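Local coordinates for potential RNA-dependent RNA polymerase (Human picobirnavirus, PDB 5I62), which catalyses template-directed RNA synthesis from ribonucleoside triphosphates and probably serves both transcription and replication of the double-stranded RNA genome, at residues T405-R408 against C413-V416; T245-T250 against D360-Y365. One frame throughout, in Å; residues are numbered along the deposited sequence.

Contact 1: T405-R408 against C413-V416; sequences TDYR and CVGV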
loop_
_atom_site.group_PDB
_atom_site.type_symbol
_atom_site.label_atom_id
_atom_site.label_comp_id
_atom_site.label_asym_id
_atom_site.label_seq_id
_atom_site.Cartn_x
_atom_site.Cartn_y
_atom_site.Cartn_z
ATOM N N THR A 405 -13.930 -18.018 -11.488
ATOM C CA THR A 405 -13.904 -18.315 -12.917
ATOM C C THR A 405 -15.309 -18.301 -13.524
ATOM O O THR A 405 -15.470 -17.985 -14.708
ATOM C CB THR A 405 -13.192 -19.653 -13.175
ATOM O OG1 THR A 405 -12.949 -19.794 -14.577
ATOM C CG2 THR A 405 -14.013 -20.858 -12.660
ATOM N N ASP A 406 -16.341 -18.599 -12.724
ATOM C CA ASP A 406 -17.725 -18.567 -13.196
ATOM C C ASP A 406 -18.408 -17.214 -13.003
ATOM O O ASP A 406 -19.579 -17.072 -13.373
ATOM C CB ASP A 406 -18.549 -19.652 -12.501
ATOM C CG ASP A 406 -18.032 -21.048 -12.792
ATOM O OD1 ASP A 406 -17.521 -21.260 -13.914
ATOM O OD2 ASP A 406 -18.137 -21.929 -11.918
ATOM N N TYR A 407 -17.724 -16.226 -12.434
ATOM C CA TYR A 407 -18.311 -14.912 -12.163
ATOM C C TYR A 407 -17.667 -13.910 -13.113
ATOM O O TYR A 407 -16.671 -13.267 -12.780
ATOM C CB TYR A 407 -18.112 -14.503 -10.713
ATOM C CG TYR A 407 -18.933 -13.290 -10.325
ATOM C CD1 TYR A 407 -18.451 -12.002 -10.526
ATOM C CD2 TYR A 407 -20.195 -13.439 -9.765
ATOM C CE1 TYR A 407 -19.213 -10.880 -10.176
ATOM C CE2 TYR A 407 -20.962 -12.336 -9.410
ATOM C CZ TYR A 407 -20.466 -11.061 -9.622
ATOM O OH TYR A 407 -21.226 -9.975 -9.268
ATOM N N ARG A 408 -18.246 -13.772 -14.301
ATOM C CA ARG A 408 -17.670 -12.937 -15.334
ATOM C C ARG A 408 -18.706 -11.937 -15.809
ATOM O O ARG A 408 -19.881 -12.278 -15.947
ATOM C CB ARG A 408 -17.143 -13.769 -16.528
ATOM C CG ARG A 408 -16.275 -14.953 -16.107
ATOM C CD ARG A 408 -15.347 -15.432 -17.220
ATOM N NE ARG A 408 -14.479 -16.514 -16.750
ATOM C CZ ARG A 408 -13.393 -16.937 -17.387
ATOM N NH1 ARG A 408 -13.040 -16.380 -18.542
ATOM N NH2 ARG A 408 -12.661 -17.923 -16.873
ATOM N N CYS A 413 -13.327 -11.748 -15.275
ATOM C CA CYS A 413 -13.475 -12.172 -13.880
ATOM C C CYS A 413 -13.277 -10.952 -12.984
ATOM O O CYS A 413 -12.208 -10.739 -12.408
ATOM C CB CYS A 413 -12.481 -13.270 -13.516
ATOM S SG CYS A 413 -12.681 -14.827 -14.421
ATOM N N VAL A 414 -14.339 -10.147 -12.867
ATOM C CA VAL A 414 -14.245 -8.875 -12.153
ATOM C C VAL A 414 -14.043 -9.097 -10.651
ATOM O O VAL A 414 -14.501 -10.085 -10.076
ATOM C CB VAL A 414 -15.494 -8.011 -12.408
ATOM C CG1 VAL A 414 -15.565 -7.590 -13.866
ATOM C CG2 VAL A 414 -16.755 -8.775 -12.022
ATOM N N GLY A 415 -13.364 -8.144 -10.009
ATOM C CA GLY A 415 -13.047 -8.275 -8.598
ATOM C C GLY A 415 -14.179 -7.775 -7.711
ATOM O O GLY A 415 -14.674 -6.662 -7.887
ATOM N N VAL A 416 -14.587 -8.600 -6.759
ATOM C CA VAL A 416 -15.682 -8.276 -5.862
ATOM C C VAL A 416 -15.088 -7.845 -4.526
ATOM O O VAL A 416 -14.394 -8.620 -3.862
ATOM C CB VAL A 416 -16.644 -9.463 -5.689
ATOM C CG1 VAL A 416 -17.759 -9.086 -4.695
ATOM C CG2 VAL A 416 -17.229 -9.887 -7.047
HETATM O O HOH W 1 -14.716 -12.886 -10.898
#

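Contact 2: T245-T250 against D360-Y365; sequences TKMFDT and DGVLTY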
loop_
_atom_site.group_PDB
_atom_site.type_symbol
_atom_site.label_atom_id
_atom_site.label_comp_id
_atom_site.label_asym_id
_atom_site.label_seq_id
_atom_site.Cartn_x
_atom_site.Cartn_y
_atom_site.Cartn_z
ATOM N N THR A 245 -8.508 -13.044 -15.277
ATOM C CA THR A 245 -9.260 -13.814 -16.264
ATOM C C THR A 245 -8.329 -14.679 -17.117
ATOM O O THR A 245 -8.580 -15.873 -17.313
ATOM C CB THR A 245 -10.082 -12.871 -17.154
ATOM O OG1 THR A 245 -10.855 -11.958 -16.354
ATOM C CG2 THR A 245 -11.024 -13.672 -18.059
ATOM N N LYS A 246 -7.249 -14.087 -17.626
ATOM C CA LYS A 246 -6.305 -14.833 -18.460
ATOM C C LYS A 246 -5.633 -15.949 -17.675
ATOM O O LYS A 246 -5.373 -17.027 -18.227
ATOM C CB LYS A 246 -5.263 -13.882 -19.054
ATOM C CG LYS A 246 -5.841 -12.925 -20.098
ATOM C CD LYS A 246 -6.649 -13.745 -21.121
ATOM C CE LYS A 246 -7.631 -12.895 -21.919
ATOM N NZ LYS A 246 -6.962 -11.960 -22.873
ATOM N N MET A 247 -5.373 -15.718 -16.384
ATOM C CA MET A 247 -4.777 -16.747 -15.539
ATOM C C MET A 247 -5.696 -17.961 -15.437
ATOM O O MET A 247 -5.245 -19.114 -15.547
ATOM C CB MET A 247 -4.469 -16.157 -14.158
ATOM C CG MET A 247 -3.780 -17.138 -13.200
ATOM S SD MET A 247 -3.758 -16.491 -11.503
ATOM C CE MET A 247 -5.516 -16.576 -11.139
ATOM N N PHE A 248 -6.997 -17.722 -15.263
ATOM C CA PHE A 248 -7.939 -18.833 -15.242
ATOM C C PHE A 248 -8.057 -19.497 -16.613
ATOM O O PHE A 248 -8.187 -20.726 -16.700
ATOM C CB PHE A 248 -9.300 -18.362 -14.746
ATOM C CG PHE A 248 -9.392 -18.286 -13.253
ATOM C CD1 PHE A 248 -9.290 -19.437 -12.487
ATOM C CD2 PHE A 248 -9.552 -17.075 -12.612
ATOM C CE1 PHE A 248 -9.361 -19.382 -11.101
ATOM C CE2 PHE A 248 -9.635 -17.012 -11.224
ATOM C CZ PHE A 248 -9.524 -18.162 -10.471
ATOM N N ASP A 249 -8.018 -18.701 -17.687
ATOM C CA ASP A 249 -8.115 -19.242 -19.045
ATOM C C ASP A 249 -6.926 -20.123 -19.411
ATOM O O ASP A 249 -7.065 -21.044 -20.233
ATOM C CB ASP A 249 -8.215 -18.104 -20.067
ATOM C CG ASP A 249 -9.522 -17.336 -19.981
ATOM O OD1 ASP A 249 -10.500 -17.862 -19.397
ATOM O OD2 ASP A 249 -9.568 -16.204 -20.522
ATOM N N THR A 250 -5.746 -19.839 -18.855
ATOM C CA THR A 250 -4.512 -20.493 -19.273
ATOM C C THR A 250 -3.898 -21.368 -18.186
ATOM O O THR A 250 -2.772 -21.831 -18.347
ATOM C CB THR A 250 -3.492 -19.457 -19.748
ATOM O OG1 THR A 250 -3.128 -18.588 -18.654
ATOM C CG2 THR A 250 -4.058 -18.624 -20.883
ATOM N N ASP A 360 1.538 -8.733 -1.937
ATOM C CA ASP A 360 0.351 -9.462 -2.363
ATOM C C ASP A 360 0.628 -10.192 -3.671
ATOM O O ASP A 360 1.181 -9.599 -4.591
ATOM C CB ASP A 360 -0.837 -8.521 -2.556
ATOM C CG ASP A 360 -2.108 -9.088 -1.999
ATOM O OD1 ASP A 360 -2.641 -10.076 -2.556
ATOM O OD2 ASP A 360 -2.555 -8.543 -0.967
ATOM N N GLY A 361 0.221 -11.451 -3.758
ATOM C CA GLY A 361 0.488 -12.231 -4.957
ATOM C C GLY A 361 -0.588 -13.254 -5.245
ATOM O O GLY A 361 -1.279 -13.740 -4.341
ATOM N N VAL A 362 -0.712 -13.601 -6.523
ATOM C CA VAL A 362 -1.578 -14.688 -6.946
ATOM C C VAL A 362 -0.904 -15.338 -8.144
ATOM O O VAL A 362 -0.424 -14.639 -9.041
ATOM C CB VAL A 362 -3.010 -14.191 -7.253
ATOM C CG1 VAL A 362 -3.020 -13.131 -8.355
ATOM C CG2 VAL A 362 -3.906 -15.334 -7.625
ATOM N N LEU A 363 -0.780 -16.662 -8.126
ATOM C CA LEU A 363 0.066 -17.296 -9.132
ATOM C C LEU A 363 -0.356 -18.735 -9.387
ATOM O O LEU A 363 -1.029 -19.368 -8.575
ATOM C CB LEU A 363 1.552 -17.247 -8.729
ATOM C CG LEU A 363 2.044 -18.257 -7.680
ATOM C CD1 LEU A 363 3.562 -18.400 -7.751
ATOM C CD2 LEU A 363 1.645 -17.814 -6.271
ATOM N N THR A 364 0.089 -19.252 -10.525
ATOM C CA THR A 364 -0.084 -20.668 -10.807
ATOM C C THR A 364 1.053 -21.130 -11.708
ATOM O O THR A 364 1.649 -20.336 -12.439
ATOM C CB THR A 364 -1.463 -20.956 -11.439
ATOM O OG1 THR A 364 -1.703 -22.371 -11.477
ATOM C CG2 THR A 364 -1.535 -20.393 -12.848
ATOM N N TYR A 365 1.389 -22.412 -11.589
ATOM C CA TYR A 365 2.283 -23.097 -12.509
ATOM C C TYR A 365 2.038 -24.593 -12.365
ATOM O O TYR A 365 1.412 -25.024 -11.396
ATOM C CB TYR A 365 3.759 -22.732 -12.249
ATOM C CG TYR A 365 4.274 -23.082 -10.863
ATOM C CD1 TYR A 365 4.651 -24.388 -10.532
ATOM C CD2 TYR A 365 4.429 -22.093 -9.894
ATOM C CE1 TYR A 365 5.134 -24.695 -9.266
ATOM C CE2 TYR A 365 4.913 -22.383 -8.631
ATOM C CZ TYR A 365 5.261 -23.686 -8.319
ATOM O OH TYR A 365 5.739 -23.975 -7.058
#

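Contact 1: T405-R408 against C413-V416
Arg408 and Cys413 bring the two backbones closest, with their CA atoms 4.5 Å apart, yet no direct hydrogen bond joins the segments; a nearly straight CA-H...O contact runs from Cys413 CA to Tyr407 O at 3.6 Å. A water bridges the segments by hydrogen bonds to two carbonyls, 2.7 Å from Tyr407 O and 2.9 Å from Val414 O. The Arg408 side chain, extended from CG to NE, turns back to grip Thr405 side-on: NE donates to Thr405 O (2.7 Å, N-H...O angle 163°) and NH2 to Thr405 OG1 (3.0 Å). Both acceptors lie near the guanidinium plane and so fix its rotation, and Cys413 SG rests over one face, toward the rim, 3.4 Å from Arg408 NE. All this happens within the loop between strands 401-404 and 416-417, next to the backbone hydrogen bonding of Trp402 with Val416. With CG anti to the backbone N (chi1 -169°), the Tyr407 ring reaches the valines. Val414 CG2 comes to the ring edge at 3.7 Å from Tyr407 CE1, while Val416 CG2 approaches the same carbon obliquely. Tyr407 OH is hydrogen-bonded to Tyr456 O, and Trp62 packs edge-to-face against the ring.

Contact 2: T245-T250 against D360-Y365
Met247 reaches from helix 237-250 to Val362 and Thr364, and its side chain alone carries the contact on the helix side. From CB, which already points at the strand, the chain runs out with CG anti to the backbone N (chi1 -177°), and this places CG 4.0 Å from the methyl CG2 of Thr364. The next atom, SD, crosses Val362 at a slant and comes within 4.0 Å of its CG2. A bend at the last torsion (chi3 68°) then folds CE back, so that it stays 4.1 Å from Val362 CG2 and at the same time lies over one face of the neighbouring Phe248 ring, offset toward the rim. No hydrogen bond crosses the interface. Thr364 meets the methionine with its methyl, while its hydroxyl is hydrogen-bonded to Val256 O. Val257, on the adjacent strand 257-261, touches both Met247 and Val362 and extends the apolar surface under the helix. On the strand, Asp360 is the last residue of a Gly-Asp-Asp sequence, the hallmark of polymerase motif C; the contact seats helix 237-250 on the antiparallel palm sheet that carries this motif, a sheet characteristic of viral RNA-dependent RNA polymerases.

How the contacts relate
The centres of the two contacts lie about 13 Å apart, on the same side of the chain's centre, and they follow in series: contact 2 closes at residues 360-365 before the loop of contact 1 begins. Helix 237-250 joins them. While Met247 on this helix packs against the strand, other residues of it meet the loop: Thr245 OG1 lies 2.7 Å from Cys413 N, a probable hydrogen bond, and Asp249 OD1 forms a 3.1 Å salt bridge with Arg408 NH1. Phe248 also touches Thr405. The helix therefore sits between the motif C strand and the later loop, so the loop is fastened through Thr245 and Asp249 to the same helix that packs on the palm sheet.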